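Local coordinates for protein peptide synthetase, module 7 (Actinoplanes teichomyceticus, PDB 4TX3) that probably serves as the X-domain of a glycopeptide synthetase, a condensation-like domain that recruits the cytochrome P450 enzymes that crosslink the carrier-bound peptide, at residues R39-A44 with D149-F154; F304-P309 with Q336-P341. One frame throughout, in Å; residues are numbered along the deposited sequence.

In the fold
From the N terminus, the chain enters contact 1 at the start of strand 40-49, passes through 104 residues that include strands 123-129 and 134-142, and closes the loop when helix 148-166 packs back on that first strand. Contact 2 follows in series, neither nested in contact 1 nor crossing it: strand 306-313 begins, helix 320-334 intervenes, and the loop before helix 345-348 returns after only 26 residues. Contact 1 ties a helix to the five-stranded sheet of the N-terminal lobe; contact 2, in the C-terminal half, ties a loop to the two-stranded sheet. Their centres lie 21 Å apart, and Phe304 links the two regions by touching Asp147, just ahead of helix 148-166.

Contact 1: R39-A44 with D149-F154; sequences RHLSVA and DSMDVF. With SO4 (sulfate ion), chain F.
Leu41 and Val43, two residues apart on one face of strand 40-49, both make wholly apolar contact with Met151 of helix 148-166. The methionine's terminal methyl does most of the touching on the leucine: CE of Met151 is 3.3 Å from Leu41 CD1 and 3.4 Å from Leu41 CB, so it lies against the root and one branch of that side chain, crossing it obliquely. Farther along the strand, Val43 CG2 meets Met151 CG at 3.7 Å, the two side chains running past each other antiparallel. Bends at both chi2 (74°) and chi3 (38°) fold the methionine so that its methylene serves the valine and its methyl the leucine.

The helix packs here on the sheet of the N-terminal lobe in the chloramphenicol-acetyltransferase-like fold of condensation domains: Leu41 pairs through its backbone with Val141 of strand 134-142, which Met151 also touches. The turn from this strand into the helix carries a degenerate form of the family's HHxxxDG signature, HRxxxDD, Arg143 and Asp148 replacing the second histidine and the glycine, consistent with a domain that recruits partner enzymes rather than forming peptide bonds. His142 remains, its NE2 hydrogen-bonded to a sulfate.

Polar interactions gather around this ion, probably from the crystallisation liquor, at the start of 39-44. Its O4 is gripped by two donors of Arg39, the backbone N and NE, each at 3.0 Å. A bend at chi3 (-39°) helps turn the guanidinium so that O4 sits at its edge, near its plane; NH2 adds a weak bond to O1 at 3.4 Å. An alanine in place of Arg39 would probably leave Glu396 without its salt bridge to Arg39 NH1 and the sulfate with the backbone N as its one donor from this residue. Arg31 N and Arg233 NH1 also bind it.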
loop_
_atom_site.group_PDB
_atom_site.type_symbol
_atom_site.label_atom_id
_atom_site.label_comp_id
_atom_site.label_asym_id
_atom_site.label_seq_id
_atom_site.Cartn_x
_atom_site.Cartn_y
_atom_site.Cartn_z
ATOM N N ARG B 39 -8.481 9.004 25.502
ATOM C CA ARG B 39 -7.433 8.973 24.464
ATOM C C ARG B 39 -7.666 7.828 23.494
ATOM O O ARG B 39 -7.086 6.735 23.626
ATOM C CB ARG B 39 -6.046 8.862 25.069
ATOM C CG ARG B 39 -5.487 10.183 25.530
ATOM C CD ARG B 39 -4.295 9.954 26.418
ATOM N NE ARG B 39 -4.521 8.802 27.294
ATOM C CZ ARG B 39 -3.614 8.300 28.135
ATOM N NH1 ARG B 39 -2.406 8.858 28.229
ATOM N NH2 ARG B 39 -3.910 7.239 28.886
ATOM N N HIS B 40 -8.528 8.100 22.516
ATOM C CA HIS B 40 -9.068 7.070 21.652
ATOM C C HIS B 40 -8.841 7.384 20.182
ATOM O O HIS B 40 -8.619 8.524 19.783
ATOM C CB HIS B 40 -10.570 6.903 21.900
ATOM C CG HIS B 40 -10.937 6.695 23.339
ATOM N ND1 HIS B 40 -12.186 6.991 23.836
ATOM C CD2 HIS B 40 -10.229 6.193 24.381
ATOM C CE1 HIS B 40 -12.228 6.697 25.125
ATOM N NE2 HIS B 40 -11.056 6.214 25.480
ATOM N N LEU B 41 -8.892 6.344 19.378
ATOM C CA LEU B 41 -9.053 6.510 17.956
ATOM C C LEU B 41 -10.441 5.992 17.632
ATOM O O LEU B 41 -10.782 4.875 18.015
ATOM C CB LEU B 41 -7.970 5.759 17.191
ATOM C CG LEU B 41 -6.584 6.365 17.418
ATOM C CD1 LEU B 41 -5.442 5.393 17.129
ATOM C CD2 LEU B 41 -6.445 7.625 16.592
ATOM N N SER B 42 -11.244 6.823 16.971
ATOM C CA SER B 42 -12.572 6.423 16.541
ATOM C C SER B 42 -12.759 6.555 15.028
ATOM O O SER B 42 -12.442 7.572 14.421
ATOM C CB SER B 42 -13.637 7.247 17.258
ATOM O OG SER B 42 -13.881 6.748 18.560
ATOM N N VAL B 43 -13.279 5.503 14.425
ATOM C CA VAL B 43 -13.637 5.548 13.032
ATOM C C VAL B 43 -15.074 5.066 12.922
ATOM O O VAL B 43 -15.474 4.152 13.638
ATOM C CB VAL B 43 -12.691 4.688 12.183
ATOM C CG1 VAL B 43 -13.221 4.535 10.742
ATOM C CG2 VAL B 43 -11.303 5.311 12.183
ATOM N N ALA B 44 -15.857 5.713 12.067
ATOM C CA ALA B 44 -17.195 5.244 11.745
ATOM C C ALA B 44 -17.369 5.055 10.223
ATOM O O ALA B 44 -17.005 5.919 9.442
ATOM C CB ALA B 44 -18.230 6.217 12.295
ATOM N N ASP B 149 -2.074 4.170 11.855
ATOM C CA ASP B 149 -1.904 3.129 10.832
ATOM C C ASP B 149 -2.722 1.874 11.164
ATOM O O ASP B 149 -3.308 1.240 10.266
ATOM C CB ASP B 149 -0.429 2.737 10.677
ATOM C CG ASP B 149 0.415 3.830 10.023
ATOM O OD1 ASP B 149 -0.158 4.765 9.420
ATOM O OD2 ASP B 149 1.660 3.744 10.109
ATOM N N SER B 150 -2.769 1.527 12.454
ATOM C CA SER B 150 -3.426 0.296 12.900
ATOM C C SER B 150 -4.912 0.249 12.557
ATOM O O SER B 150 -5.482 -0.827 12.383
ATOM C CB SER B 150 -3.252 0.106 14.409
ATOM O OG SER B 150 -1.912 -0.207 14.715
ATOM N N MET B 151 -5.539 1.412 12.458
ATOM C CA MET B 151 -6.953 1.442 12.139
ATOM C C MET B 151 -7.209 1.027 10.703
ATOM O O MET B 151 -8.235 0.408 10.437
ATOM C CB MET B 151 -7.556 2.817 12.408
ATOM C CG MET B 151 -8.851 2.729 13.237
ATOM S SD MET B 151 -8.500 2.327 14.968
ATOM C CE MET B 151 -7.027 3.310 15.079
ATOM N N ASP B 152 -6.292 1.326 9.781
ATOM C CA ASP B 152 -6.439 0.811 8.405
ATOM C C ASP B 152 -6.316 -0.699 8.386
ATOM O O ASP B 152 -7.083 -1.374 7.694
ATOM C CB ASP B 152 -5.405 1.409 7.448
ATOM C CG ASP B 152 -5.554 2.896 7.301
ATOM O OD1 ASP B 152 -6.675 3.343 6.974
ATOM O OD2 ASP B 152 -4.568 3.626 7.534
ATOM N N VAL B 153 -5.356 -1.230 9.153
ATOM C CA VAL B 153 -5.173 -2.670 9.226
ATOM C C VAL B 153 -6.465 -3.304 9.724
ATOM O O VAL B 153 -6.933 -4.307 9.169
ATOM C CB VAL B 153 -3.974 -3.058 10.141
ATOM C CG1 VAL B 153 -3.892 -4.587 10.338
ATOM C CG2 VAL B 153 -2.680 -2.530 9.551
ATOM N N PHE B 154 -7.056 -2.692 10.751
ATOM C CA PHE B 154 -8.287 -3.208 11.337
ATOM C C PHE B 154 -9.368 -3.399 10.258
ATOM O O PHE B 154 -9.958 -4.476 10.137
ATOM C CB PHE B 154 -8.796 -2.280 12.443
ATOM C CG PHE B 154 -10.009 -2.811 13.175
ATOM C CD1 PHE B 154 -11.297 -2.560 12.699
ATOM C CD2 PHE B 154 -9.867 -3.574 14.327
ATOM C CE1 PHE B 154 -12.410 -3.066 13.356
ATOM C CE2 PHE B 154 -10.977 -4.073 14.996
ATOM C CZ PHE B 154 -12.250 -3.822 14.509
HETATM S S SO4 F . -7.556 7.386 29.335
HETATM O O1 SO4 F . -7.039 6.043 29.599
HETATM O O2 SO4 F . -8.997 7.399 29.578
HETATM O O3 SO4 F . -6.918 8.346 30.248
HETATM O O4 SO4 F . -7.259 7.749 27.944
#

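Contact 2: F304-P309 with Q336-P341; sequences FARPFP and QHLDVP
Leu338 divides its two methyl groups between Phe308 and Arg306 of strand 306-313. The tighter side is the phenylalanine. Leu338 CD2 sits 3.4 Å from Phe308 CD1 and 3.7 Å from Phe308 CE1, approaching the ring obliquely at its CD1-CE1 bond, and the two side chains cross at about a right angle. Phe308 has CG anti to its backbone N (chi1 173°), which carries the ring across to the leucine although its first bond is not aimed at the loop. It is buried and also rests on Thr286 of strand 281-288, while Leu338 touches Leu288 of the same strand.

The other branch makes a looser contact, where both Arg306 and Leu338 keep some exposure. Here CD1 of Leu338 approaches NH1 of Arg306 at 3.7 Å, and Leu338 CB lies 3.8 Å from that same nitrogen. The methyl comes to the guanidinium obliquely, and no hydrogen bond joins the two segments. An arginine chain extended from CG to NE carries the charged group across the leucine, again at about a right angle, while its NE bonds to the carbonyl oxygen of Pro289, which helps fix the group's rotation. Asp339 OD1 is 6.9 Å from Arg306 NH1, too far for a salt bridge; that carboxylate instead makes a salt bridge through OD1 to Arg5 and a hydrogen bond through OD2 to Gln204.

Strand 306-313 lies antiparallel to 281-288, so the loop of 336-341 is laid against one side of a two-stranded sheet. By sequence, 304-309 falls in the region of the C5 core motif of condensation domains and 336-341 overlaps the start of C6, two motifs that this packing brings together.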
loop_
_atom_site.group_PDB
_atom_site.type_symbol
_atom_site.label_atom_id
_atom_site.label_comp_id
_atom_site.label_asym_id
_atom_site.label_seq_id
_atom_site.Cartn_x
_atom_site.Cartn_y
_atom_site.Cartn_z
ATOM N N PHE B 304 2.375 1.281 17.687
ATOM C CA PHE B 304 3.701 1.316 17.088
ATOM C C PHE B 304 4.225 2.711 16.781
ATOM O O PHE B 304 5.421 2.874 16.567
ATOM C CB PHE B 304 3.717 0.510 15.786
ATOM C CG PHE B 304 3.558 -0.955 15.987
ATOM C CD1 PHE B 304 4.566 -1.697 16.610
ATOM C CD2 PHE B 304 2.414 -1.606 15.538
ATOM C CE1 PHE B 304 4.425 -3.050 16.798
ATOM C CE2 PHE B 304 2.262 -2.977 15.722
ATOM C CZ PHE B 304 3.266 -3.701 16.349
ATOM N N ALA B 305 3.358 3.710 16.706
ATOM C CA ALA B 305 3.844 5.010 16.266
ATOM C C ALA B 305 4.682 5.619 17.389
ATOM O O ALA B 305 4.335 5.487 18.559
ATOM C CB ALA B 305 2.679 5.935 15.848
ATOM N N ARG B 306 5.788 6.266 17.033
ATOM C CA ARG B 306 6.799 6.683 18.025
ATOM C C ARG B 306 7.093 8.171 18.011
ATOM O O ARG B 306 7.517 8.716 16.978
ATOM C CB ARG B 306 8.088 5.933 17.761
ATOM C CG ARG B 306 8.230 5.679 16.302
ATOM C CD ARG B 306 9.140 4.548 15.998
ATOM N NE ARG B 306 9.291 4.477 14.565
ATOM C CZ ARG B 306 10.456 4.305 13.965
ATOM N NH1 ARG B 306 11.559 4.199 14.703
ATOM N NH2 ARG B 306 10.517 4.273 12.634
ATOM N N PRO B 307 6.873 8.838 19.158
ATOM C CA PRO B 307 7.237 10.249 19.330
ATOM C C PRO B 307 8.730 10.441 19.119
ATOM O O PRO B 307 9.523 9.546 19.398
ATOM C CB PRO B 307 6.840 10.552 20.776
ATOM C CG PRO B 307 5.812 9.517 21.111
ATOM C CD PRO B 307 6.247 8.282 20.366
ATOM N N PHE B 308 9.089 11.608 18.609
ATOM C CA PHE B 308 10.431 11.897 18.136
ATOM C C PHE B 308 10.658 13.414 18.268
ATOM O O PHE B 308 10.200 14.202 17.426
ATOM C CB PHE B 308 10.593 11.419 16.688
ATOM C CG PHE B 308 11.893 11.828 16.045
ATOM C CD1 PHE B 308 13.109 11.514 16.645
ATOM C CD2 PHE B 308 11.900 12.526 14.840
ATOM C CE1 PHE B 308 14.321 11.888 16.058
ATOM C CE2 PHE B 308 13.101 12.912 14.240
ATOM C CZ PHE B 308 14.319 12.594 14.856
ATOM N N PRO B 309 11.333 13.825 19.353
ATOM C CA PRO B 309 11.582 15.230 19.685
ATOM C C PRO B 309 12.884 15.719 19.094
ATOM O O PRO B 309 13.888 15.029 19.212
ATOM C CB PRO B 309 11.660 15.208 21.207
ATOM C CG PRO B 309 12.277 13.871 21.485
ATOM C CD PRO B 309 11.726 12.932 20.451
ATOM N N GLN B 336 19.142 8.299 14.273
ATOM C CA GLN B 336 19.867 7.060 14.454
ATOM C C GLN B 336 19.701 6.459 15.842
ATOM O O GLN B 336 20.177 5.356 16.101
ATOM C CB GLN B 336 21.341 7.304 14.166
ATOM C CG GLN B 336 21.615 7.635 12.715
ATOM C CD GLN B 336 23.040 8.059 12.490
ATOM O OE1 GLN B 336 23.677 8.635 13.381
ATOM N NE2 GLN B 336 23.566 7.759 11.302
ATOM N N HIS B 337 19.019 7.171 16.733
ATOM C CA HIS B 337 18.891 6.730 18.111
ATOM C C HIS B 337 17.435 6.555 18.522
ATOM O O HIS B 337 17.024 7.052 19.577
ATOM C CB HIS B 337 19.586 7.730 19.029
ATOM C CG HIS B 337 20.981 8.071 18.595
ATOM N ND1 HIS B 337 22.082 7.336 18.984
ATOM C CD2 HIS B 337 21.452 9.062 17.805
ATOM C CE1 HIS B 337 23.169 7.859 18.449
ATOM N NE2 HIS B 337 22.817 8.907 17.731
ATOM N N LEU B 338 16.665 5.837 17.697
ATOM C CA LEU B 338 15.216 5.724 17.895
ATOM C C LEU B 338 14.755 4.437 18.576
ATOM O O LEU B 338 13.561 4.247 18.778
ATOM C CB LEU B 338 14.497 5.852 16.559
ATOM C CG LEU B 338 14.639 7.205 15.873
ATOM C CD1 LEU B 338 13.705 7.268 14.674
ATOM C CD2 LEU B 338 14.360 8.330 16.876
ATOM N N ASP B 339 15.688 3.561 18.931
ATOM C CA ASP B 339 15.350 2.328 19.644
ATOM C C ASP B 339 14.904 2.602 21.089
ATOM O O ASP B 339 14.074 1.871 21.627
ATOM C CB ASP B 339 16.541 1.358 19.622
ATOM C CG ASP B 339 16.928 0.941 18.203
ATOM O OD1 ASP B 339 16.274 0.033 17.649
ATOM O OD2 ASP B 339 17.873 1.529 17.627
ATOM N N VAL B 340 15.437 3.648 21.718
ATOM C CA VAL B 340 14.873 4.086 22.987
ATOM C C VAL B 340 13.468 4.579 22.755
ATOM O O VAL B 340 13.252 5.450 21.908
ATOM C CB VAL B 340 15.616 5.258 23.658
ATOM C CG1 VAL B 340 15.333 5.240 25.137
ATOM C CG2 VAL B 340 17.059 5.200 23.424
ATOM N N PRO B 341 12.507 4.040 23.509
ATOM C CA PRO B 341 11.173 4.632 23.415
ATOM C C PRO B 341 11.217 6.049 23.947
ATOM O O PRO B 341 11.913 6.324 24.929
ATOM C CB PRO B 341 10.304 3.727 24.301
ATOM C CG PRO B 341 11.112 2.504 24.523
ATOM C CD PRO B 341 12.553 2.915 24.450
#